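Local coordinates for protein serpin-12 (Manduca sexta, PDB 6CJ7) that controls the prophenoloxidase activation system of larval hemolymph as a serpin, probably by trapping a target serine protease through its reactive-centre loop, at residues P131-A134 / A135-N139; N139-I142 / A143-T146; S242-V245 / D246-L249. All coordinates share one frame; numbering follows the deposited sequence.

Contact 1 of 3, residues P131-A134 / A135-N139; sequences PALA and AQNIN
Four main-chain bonds join P131-A134 to A135-N139 in the first turns of helix 131-145. A135 N donates to P131 O at 2.9 Å, and Q136 N donates to A132 O. N137 N reaches L133 O at 2.9 Å, and I138 N reaches A134 O. All four are i to i+4 bonds, the ladder of a regular alpha helix. P131 is the first residue of this helix, and its carbonyl already takes part.

Side-chain contact is centred on L133 and N137, one turn apart. CD1 of L133 lies 3.3 Å from N137 ND2, so a methyl group meets the amide nitrogen in van der Waals contact. The two side chains slant across each other. A chi1 of 167° swings the L133 branch along the helix toward N137. ND2 of N137 is also 3.3 Å from L133 O, but the angle is too poor for a hydrogen bond.

The I138 side chain packs on the backbone, with CG1 3.4 Å from A134 O. Q136 lays its CB against A132 O at 3.5 Å.

L133, Q136 and N137 are on the exposed side of the helix. The inner side faces the segment between helix 131-145 and strand 165-174: A134 and A135 touch L159, A135 also meets P156, and I138 meets V154. N139 ND2 donates to V154 O, which ties the helix to the same segment.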
ATOM      1  N   PRO A 131     -11.018   4.649 -26.210  1.00 30.54           N
ATOM      2  CA  PRO A 131     -10.906   4.527 -24.745  1.00 29.31           C
ATOM      3  C   PRO A 131     -11.133   3.121 -24.224  1.00 26.31           C
ATOM      4  O   PRO A 131     -10.442   2.720 -23.284  1.00 27.26           O
ATOM      5  CB  PRO A 131     -11.990   5.491 -24.231  1.00 34.90           C
ATOM      6  CG  PRO A 131     -12.238   6.442 -25.357  1.00 36.32           C
ATOM      7  CD  PRO A 131     -12.007   5.659 -26.621  1.00 33.00           C
ATOM      8  N   ALA A 132     -12.064   2.362 -24.810  1.00 30.35           N
ATOM      9  CA  ALA A 132     -12.332   1.017 -24.308  1.00 31.65           C
ATOM     10  C   ALA A 132     -11.128   0.111 -24.530  1.00 30.63           C
ATOM     11  O   ALA A 132     -10.777  -0.699 -23.660  1.00 28.08           O
ATOM     12  CB  ALA A 132     -13.576   0.439 -24.979  1.00 36.69           C
ATOM     13  N   LEU A 133     -10.481   0.242 -25.689  1.00 25.78           N
ATOM     14  CA  LEU A 133      -9.286  -0.542 -25.976  1.00 26.65           C
ATOM     15  C   LEU A 133      -8.139  -0.167 -25.048  1.00 25.02           C
ATOM     16  O   LEU A 133      -7.427  -1.044 -24.544  1.00 24.94           O
ATOM     17  CB  LEU A 133      -8.898  -0.354 -27.443  1.00 27.94           C
ATOM     18  CG  LEU A 133      -7.518  -0.827 -27.869  1.00 36.85           C
ATOM     19  CD1 LEU A 133      -7.449  -2.348 -27.797  1.00 42.34           C
ATOM     20  CD2 LEU A 133      -7.228  -0.357 -29.282  1.00 41.11           C
ATOM     21  N   ALA A 134      -7.951   1.132 -24.802  1.00 21.60           N
ATOM     22  CA  ALA A 134      -6.881   1.579 -23.916  1.00 23.37           C
ATOM     23  C   ALA A 134      -7.092   1.081 -22.490  1.00 22.65           C
ATOM     24  O   ALA A 134      -6.160   0.570 -21.853  1.00 22.23           O
ATOM     25  CB  ALA A 134      -6.788   3.105 -23.932  1.00 24.20           C
ATOM     26  N   ALA A 135      -8.319   1.224 -21.971  1.00 21.74           N
ATOM     27  CA  ALA A 135      -8.610   0.763 -20.614  1.00 21.29           C
ATOM     28  C   ALA A 135      -8.373  -0.733 -20.482  1.00 21.54           C
ATOM     29  O   ALA A 135      -7.758  -1.189 -19.509  1.00 22.90           O
ATOM     30  CB  ALA A 135     -10.053   1.098 -20.234  1.00 23.40           C
ATOM     31  N   GLN A 136      -8.825  -1.515 -21.465  1.00 23.54           N
ATOM     32  CA  GLN A 136      -8.649  -2.959 -21.355  1.00 27.47           C
ATOM     33  C   GLN A 136      -7.185  -3.360 -21.509  1.00 23.42           C
ATOM     34  O   GLN A 136      -6.728  -4.299 -20.848  1.00 26.21           O
ATOM     35  CB  GLN A 136      -9.528  -3.676 -22.369  1.00 34.48           C
ATOM     36  CG  GLN A 136     -10.854  -4.072 -21.769  1.00 48.45           C
ATOM     37  CD  GLN A 136     -11.876  -4.355 -22.821  1.00 59.27           C
ATOM     38  OE1 GLN A 136     -13.026  -3.916 -22.737  1.00 56.25           O
ATOM     39  NE2 GLN A 136     -11.462  -5.079 -23.841  1.00 63.90           N
ATOM     40  N   ASN A 137      -6.433  -2.671 -22.373  1.00 23.99           N
ATOM     41  CA  ASN A 137      -5.013  -2.991 -22.497  1.00 27.29           C
ATOM     42  C   ASN A 137      -4.257  -2.682 -21.211  1.00 25.02           C
ATOM     43  O   ASN A 137      -3.384  -3.458 -20.793  1.00 24.79           O
ATOM     44  CB  ASN A 137      -4.397  -2.236 -23.675  1.00 24.68           C
ATOM     45  CG  ASN A 137      -4.670  -2.912 -25.002  1.00 29.87           C
ATOM     46  OD1 ASN A 137      -4.875  -4.128 -25.063  1.00 37.68           O
ATOM     47  ND2 ASN A 137      -4.676  -2.129 -26.072  1.00 36.56           N
ATOM     48  N   ILE A 138      -4.580  -1.567 -20.562  1.00 20.96           N
ATOM     49  CA  ILE A 138      -3.924  -1.238 -19.298  1.00 20.27           C
ATOM     50  C   ILE A 138      -4.308  -2.254 -18.228  1.00 23.61           C
ATOM     51  O   ILE A 138      -3.449  -2.764 -17.501  1.00 23.22           O
ATOM     52  CB  ILE A 138      -4.273   0.195 -18.864  1.00 20.96           C
ATOM     53  CG1 ILE A 138      -3.584   1.204 -19.803  1.00 21.11           C
ATOM     54  CG2 ILE A 138      -3.848   0.424 -17.417  1.00 21.44           C
ATOM     55  CD1 ILE A 138      -4.130   2.622 -19.677  1.00 23.86           C
ATOM     56  N   ASN A 139      -5.600  -2.576 -18.134  1.00 21.66           N
ATOM     57  CA  ASN A 139      -6.048  -3.530 -17.122  1.00 22.62           C
ATOM     58  C   ASN A 139      -5.444  -4.907 -17.354  1.00 27.26           C
ATOM     59  O   ASN A 139      -5.090  -5.601 -16.394  1.00 26.74           O
ATOM     60  CB  ASN A 139      -7.575  -3.620 -17.108  1.00 25.23           C
ATOM     61  CG  ASN A 139      -8.233  -2.414 -16.454  1.00 25.96           C
ATOM     62  OD1 ASN A 139      -7.659  -1.782 -15.572  1.00 28.34           O
ATOM     63  ND2 ASN A 139      -9.452  -2.105 -16.877  1.00 31.09           N
TER

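Contact 2 of 3, residues N139-I142 / A143-T146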
ATOM      1  N   ASN A 139      -5.600  -2.576 -18.134  1.00 21.66           N
ATOM      2  CA  ASN A 139      -6.048  -3.530 -17.122  1.00 22.62           C
ATOM      3  C   ASN A 139      -5.444  -4.907 -17.354  1.00 27.26           C
ATOM      4  O   ASN A 139      -5.090  -5.601 -16.394  1.00 26.74           O
ATOM      5  CB  ASN A 139      -7.575  -3.620 -17.108  1.00 25.23           C
ATOM      6  CG  ASN A 139      -8.233  -2.414 -16.454  1.00 25.96           C
ATOM      7  OD1 ASN A 139      -7.659  -1.782 -15.572  1.00 28.34           O
ATOM      8  ND2 ASN A 139      -9.452  -2.105 -16.877  1.00 31.09           N
ATOM      9  N   SER A 140      -5.344  -5.337 -18.616  1.00 27.26           N
ATOM     10  CA  SER A 140      -4.742  -6.637 -18.904  1.00 28.30           C
ATOM     11  C   SER A 140      -3.277  -6.669 -18.490  1.00 28.67           C
ATOM     12  O   SER A 140      -2.796  -7.681 -17.963  1.00 29.77           O
ATOM     13  CB  SER A 140      -4.881  -6.973 -20.388  1.00 32.65           C
ATOM     14  OG  SER A 140      -6.197  -7.393 -20.693  1.00 36.88           O
ATOM     15  N   TRP A 141      -2.550  -5.574 -18.722  1.00 25.49           N
ATOM     16  CA  TRP A 141      -1.162  -5.512 -18.281  1.00 27.92           C
ATOM     17  C   TRP A 141      -1.067  -5.590 -16.762  1.00 26.90           C
ATOM     18  O   TRP A 141      -0.238  -6.333 -16.220  1.00 26.41           O
ATOM     19  CB  TRP A 141      -0.485  -4.241 -18.797  1.00 25.17           C
ATOM     20  CG  TRP A 141       0.919  -4.129 -18.299  1.00 28.41           C
ATOM     21  CD1 TRP A 141       2.027  -4.732 -18.824  1.00 31.64           C
ATOM     22  CD2 TRP A 141       1.363  -3.406 -17.147  1.00 23.04           C
ATOM     23  NE1 TRP A 141       3.137  -4.417 -18.078  1.00 30.69           N
ATOM     24  CE2 TRP A 141       2.758  -3.605 -17.042  1.00 26.84           C
ATOM     25  CE3 TRP A 141       0.721  -2.605 -16.197  1.00 24.16           C
ATOM     26  CZ2 TRP A 141       3.517  -3.043 -16.019  1.00 24.92           C
ATOM     27  CZ3 TRP A 141       1.482  -2.038 -15.185  1.00 25.46           C
ATOM     28  CH2 TRP A 141       2.864  -2.263 -15.103  1.00 22.17           C
ATOM     29  N   ILE A 142      -1.912  -4.831 -16.054  1.00 24.92           N
ATOM     30  CA  ILE A 142      -1.912  -4.899 -14.590  1.00 25.92           C
ATOM     31  C   ILE A 142      -2.207  -6.318 -14.127  1.00 28.33           C
ATOM     32  O   ILE A 142      -1.522  -6.856 -13.251  1.00 27.27           O
ATOM     33  CB  ILE A 142      -2.924  -3.910 -13.986  1.00 26.20           C
ATOM     34  CG1 ILE A 142      -2.551  -2.465 -14.309  1.00 24.13           C
ATOM     35  CG2 ILE A 142      -3.036  -4.117 -12.467  1.00 26.86           C
ATOM     36  CD1 ILE A 142      -3.633  -1.492 -13.915  1.00 27.76           C
ATOM     37  N   ALA A 143      -3.244  -6.942 -14.702  1.00 24.04           N
ATOM     38  CA  ALA A 143      -3.581  -8.306 -14.309  1.00 27.58           C
ATOM     39  C   ALA A 143      -2.420  -9.261 -14.559  1.00 30.54           C
ATOM     40  O   ALA A 143      -2.168 -10.167 -13.752  1.00 30.07           O
ATOM     41  CB  ALA A 143      -4.830  -8.766 -15.055  1.00 30.12           C
ATOM     42  N   SER A 144      -1.689  -9.065 -15.664  1.00 30.10           N
ATOM     43  CA  SER A 144      -0.557  -9.932 -15.974  1.00 33.96           C
ATOM     44  C   SER A 144       0.581  -9.786 -14.972  1.00 36.43           C
ATOM     45  O   SER A 144       1.403 -10.699 -14.845  1.00 38.81           O
ATOM     46  CB  SER A 144      -0.042  -9.646 -17.388  1.00 33.23           C
ATOM     47  OG  SER A 144       0.644  -8.408 -17.450  1.00 32.85           O
ATOM     48  N   LYS A 145       0.643  -8.666 -14.257  1.00 29.49           N
ATOM     49  CA  LYS A 145       1.708  -8.394 -13.304  1.00 31.01           C
ATOM     50  C   LYS A 145       1.328  -8.719 -11.867  1.00 29.41           C
ATOM     51  O   LYS A 145       2.189  -8.617 -10.989  1.00 33.11           O
ATOM     52  CB  LYS A 145       2.117  -6.917 -13.373  1.00 29.54           C
ATOM     53  CG  LYS A 145       2.790  -6.493 -14.677  1.00 29.45           C
ATOM     54  CD  LYS A 145       4.281  -6.755 -14.626  1.00 34.63           C
ATOM     55  CE  LYS A 145       4.945  -5.868 -13.588  1.00 37.78           C
ATOM     56  NZ  LYS A 145       6.344  -6.282 -13.312  1.00 43.28           N
ATOM     57  N   THR A 146       0.065  -9.074 -11.606  1.00 27.07           N
ATOM     58  CA  THR A 146      -0.448  -9.222 -10.247  1.00 26.11           C
ATOM     59  C   THR A 146      -1.143 -10.565 -10.047  1.00 28.79           C
ATOM     60  O   THR A 146      -2.075 -10.673  -9.241  1.00 31.51           O
ATOM     61  CB  THR A 146      -1.414  -8.086  -9.902  1.00 30.83           C
ATOM     62  OG1 THR A 146      -2.512  -8.097 -10.830  1.00 29.29           O
ATOM     63  CG2 THR A 146      -0.702  -6.729  -9.934  1.00 25.99           C
TER
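The W141 indole carries the side chain of K145 over one face. CG of K145 stands 3.7 Å above the ring plane, displaced toward the rim. It makes a CH-pi contact, 4.0 Å from the centroid of the six-membered ring and 23° off its normal. CD and CE of K145 continue alongside W141 CZ2. The lysine chain is bent at its second and third torsions, which keeps its methylenes near the indole before NZ leads away. S144 OG approaches the ring obliquely, with its nearest ring atom at CD1.

Two hydroxyls turn back onto carbonyls of the preceding turn. S144 OG donates to W141 O at 2.6 Å. T146 OG1 donates to I142 O at 2.9 Å. A chi1 of 59° turns the T146 hydroxyl toward that oxygen. K145 N also donates to I142 O, at 3.0 Å, and makes a weak bond to W141 O. T146 OG1 and K145 N come to I142 O from opposite faces of its carbonyl plane, and neither lies on a lone pair. A143 N to N139 O and S144 N to S140 O are ordinary helical bonds.

This is the C-terminal part of helix 131-145. W141, K145 and T146 all touch A96 of strand 92-102, and T146 OG1 also bonds to I150 N. The bond of K145 N to I142 O spans three residues instead of four, a tightening of this turn. The side-chain hydroxyls of S144 and T146 thus serve carbonyls of the last turn, while the lysine methylenes shield part of the indole.

Contact 3 of 3, residues S242-V245 / D246-L249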
ATOM      1  N   SER A 242     -10.602   0.945  26.155  1.00 67.70           N
ATOM      2  CA  SER A 242     -10.693   2.379  26.401  1.00 70.14           C
ATOM      3  C   SER A 242     -10.525   3.220  25.145  1.00 67.32           C
ATOM      4  O   SER A 242     -10.658   4.447  25.229  1.00 71.52           O
ATOM      5  CB  SER A 242      -9.636   2.788  27.428  1.00 73.05           C
ATOM      6  OG  SER A 242      -8.339   2.411  26.992  1.00 72.57           O
ATOM      7  N   SER A 243     -10.241   2.618  23.993  1.00 59.33           N
ATOM      8  CA  SER A 243      -9.918   3.389  22.802  1.00 54.98           C
ATOM      9  C   SER A 243     -10.657   2.797  21.607  1.00 52.03           C
ATOM     10  O   SER A 243     -11.494   1.900  21.743  1.00 54.63           O
ATOM     11  CB  SER A 243      -8.402   3.423  22.576  1.00 55.85           C
ATOM     12  OG  SER A 243      -8.073   4.307  21.521  1.00 55.02           O
ATOM     13  N   ASN A 244     -10.339   3.319  20.423  1.00 46.10           N
ATOM     14  CA  ASN A 244     -10.917   2.844  19.175  1.00 41.76           C
ATOM     15  C   ASN A 244      -9.870   2.959  18.074  1.00 39.04           C
ATOM     16  O   ASN A 244      -8.839   3.621  18.228  1.00 40.02           O
ATOM     17  CB  ASN A 244     -12.174   3.631  18.807  1.00 40.79           C
ATOM     18  CG  ASN A 244     -11.873   5.078  18.511  1.00 44.23           C
ATOM     19  OD1 ASN A 244     -11.428   5.418  17.419  1.00 43.35           O
ATOM     20  ND2 ASN A 244     -12.096   5.942  19.496  1.00 50.60           N
ATOM     21  N   VAL A 245     -10.167   2.321  16.939  1.00 36.45           N
ATOM     22  CA  VAL A 245      -9.156   2.101  15.914  1.00 32.81           C
ATOM     23  C   VAL A 245      -8.782   3.383  15.181  1.00 28.68           C
ATOM     24  O   VAL A 245      -7.656   3.509  14.692  1.00 33.71           O
ATOM     25  CB  VAL A 245      -9.647   0.998  14.952  1.00 37.60           C
ATOM     26  CG1 VAL A 245     -10.865   1.460  14.154  1.00 42.45           C
ATOM     27  CG2 VAL A 245      -8.533   0.533  14.050  1.00 38.09           C
ATOM     28  N   ASP A 246      -9.682   4.365  15.113  1.00 33.61           N
ATOM     29  CA  ASP A 246      -9.307   5.590  14.425  1.00 34.59           C
ATOM     30  C   ASP A 246      -8.466   6.507  15.306  1.00 33.79           C
ATOM     31  O   ASP A 246      -7.535   7.149  14.803  1.00 32.91           O
ATOM     32  CB  ASP A 246     -10.568   6.274  13.902  1.00 41.30           C
ATOM     33  CG  ASP A 246     -11.093   5.590  12.651  1.00 47.46           C
ATOM     34  OD1 ASP A 246     -10.312   5.467  11.670  1.00 46.78           O
ATOM     35  OD2 ASP A 246     -12.259   5.140  12.657  1.00 52.04           O
ATOM     36  N   ALA A 247      -8.746   6.547  16.607  1.00 36.96           N
ATOM     37  CA  ALA A 247      -7.841   7.199  17.550  1.00 37.69           C
ATOM     38  C   ALA A 247      -6.466   6.552  17.507  1.00 37.40           C
ATOM     39  O   ALA A 247      -5.437   7.238  17.461  1.00 37.67           O
ATOM     40  CB  ALA A 247      -8.417   7.131  18.963  1.00 41.80           C
ATOM     41  N   LEU A 248      -6.437   5.219  17.513  1.00 34.50           N
ATOM     42  CA  LEU A 248      -5.177   4.494  17.402  1.00 30.14           C
ATOM     43  C   LEU A 248      -4.421   4.892  16.143  1.00 30.22           C
ATOM     44  O   LEU A 248      -3.229   5.220  16.196  1.00 32.31           O
ATOM     45  CB  LEU A 248      -5.456   2.989  17.414  1.00 31.93           C
ATOM     46  CG  LEU A 248      -4.290   2.077  17.050  1.00 35.22           C
ATOM     47  CD1 LEU A 248      -3.182   2.225  18.078  1.00 35.12           C
ATOM     48  CD2 LEU A 248      -4.766   0.634  16.960  1.00 34.18           C
ATOM     49  N   LEU A 249      -5.105   4.883  14.997  1.00 29.01           N
ATOM     50  CA  LEU A 249      -4.413   5.129  13.739  1.00 27.83           C
ATOM     51  C   LEU A 249      -3.861   6.549  13.677  1.00 29.64           C
ATOM     52  O   LEU A 249      -2.738   6.759  13.205  1.00 32.24           O
ATOM     53  CB  LEU A 249      -5.349   4.854  12.564  1.00 28.77           C
ATOM     54  CG  LEU A 249      -4.784   5.226  11.196  1.00 28.76           C
ATOM     55  CD1 LEU A 249      -3.538   4.405  10.901  1.00 22.40           C
ATOM     56  CD2 LEU A 249      -5.829   5.017  10.126  1.00 29.89           C
TER
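The N244 side chain folds forward over the first turn of helix 245-251. With chi1 at 65° its amide points at the helix start. OD1 accepts from A247 N at 3.0 Å with a nearly straight N-H...O angle of 172°. The donor stands above the plane of the side-chain carbonyl, 44° out of it. D246 N lies 3.1 Å from N244 OD1 and makes a weaker, bent bond. N244 is therefore the N-cap. Its side chain serves two N-H groups of the first turn, which have no earlier helical carbonyl to use.

A247 CB lies over one face of the N244 amide, 3.9 Å from N244 ND2. S243 OG also comes within 3.8 Å of A247 CB. S243 OG makes a weak bond to N244 O as well.

The main chain takes over from the cap at once. L248 N donates to N244 O at 3.0 Å, in the plane of that carbonyl, and L249 N donates to V245 O at 2.9 Å. V245 points away from the following residues overall, although its CB still touches D246 N. The D246 carboxylate has its polar partner elsewhere: OD1 forms a salt bridge with R376 of strand 370-377.

The apolar side of the turn rests on the body of the fold. V245, L248 and L249 all pack on L360 of strand 359-365. V245 and L248 also meet P239 at the end of strand 232-239, and L249 reaches F25 and A29 of helix 19-31.

How the contacts relate
Contacts 1 and 2 follow one another along helix 131-145. They share N139, and their centres are about 11 Å apart. Contact 1 covers the start of the helix and contact 2 its C-terminal part. Contact 3 comes later in the chain, where the loop after strand 232-239 enters helix 245-251. Its centre is about 41 Å from that of contact 1 and about 36 Å from that of contact 2, on the opposite side of the chain's centre. It touches neither. All three lie in the serpin fold. The two helices pack against different parts of it, one beside strand 92-102, the other against strands 232-239 and 359-365, so each region is held by its own local bonds.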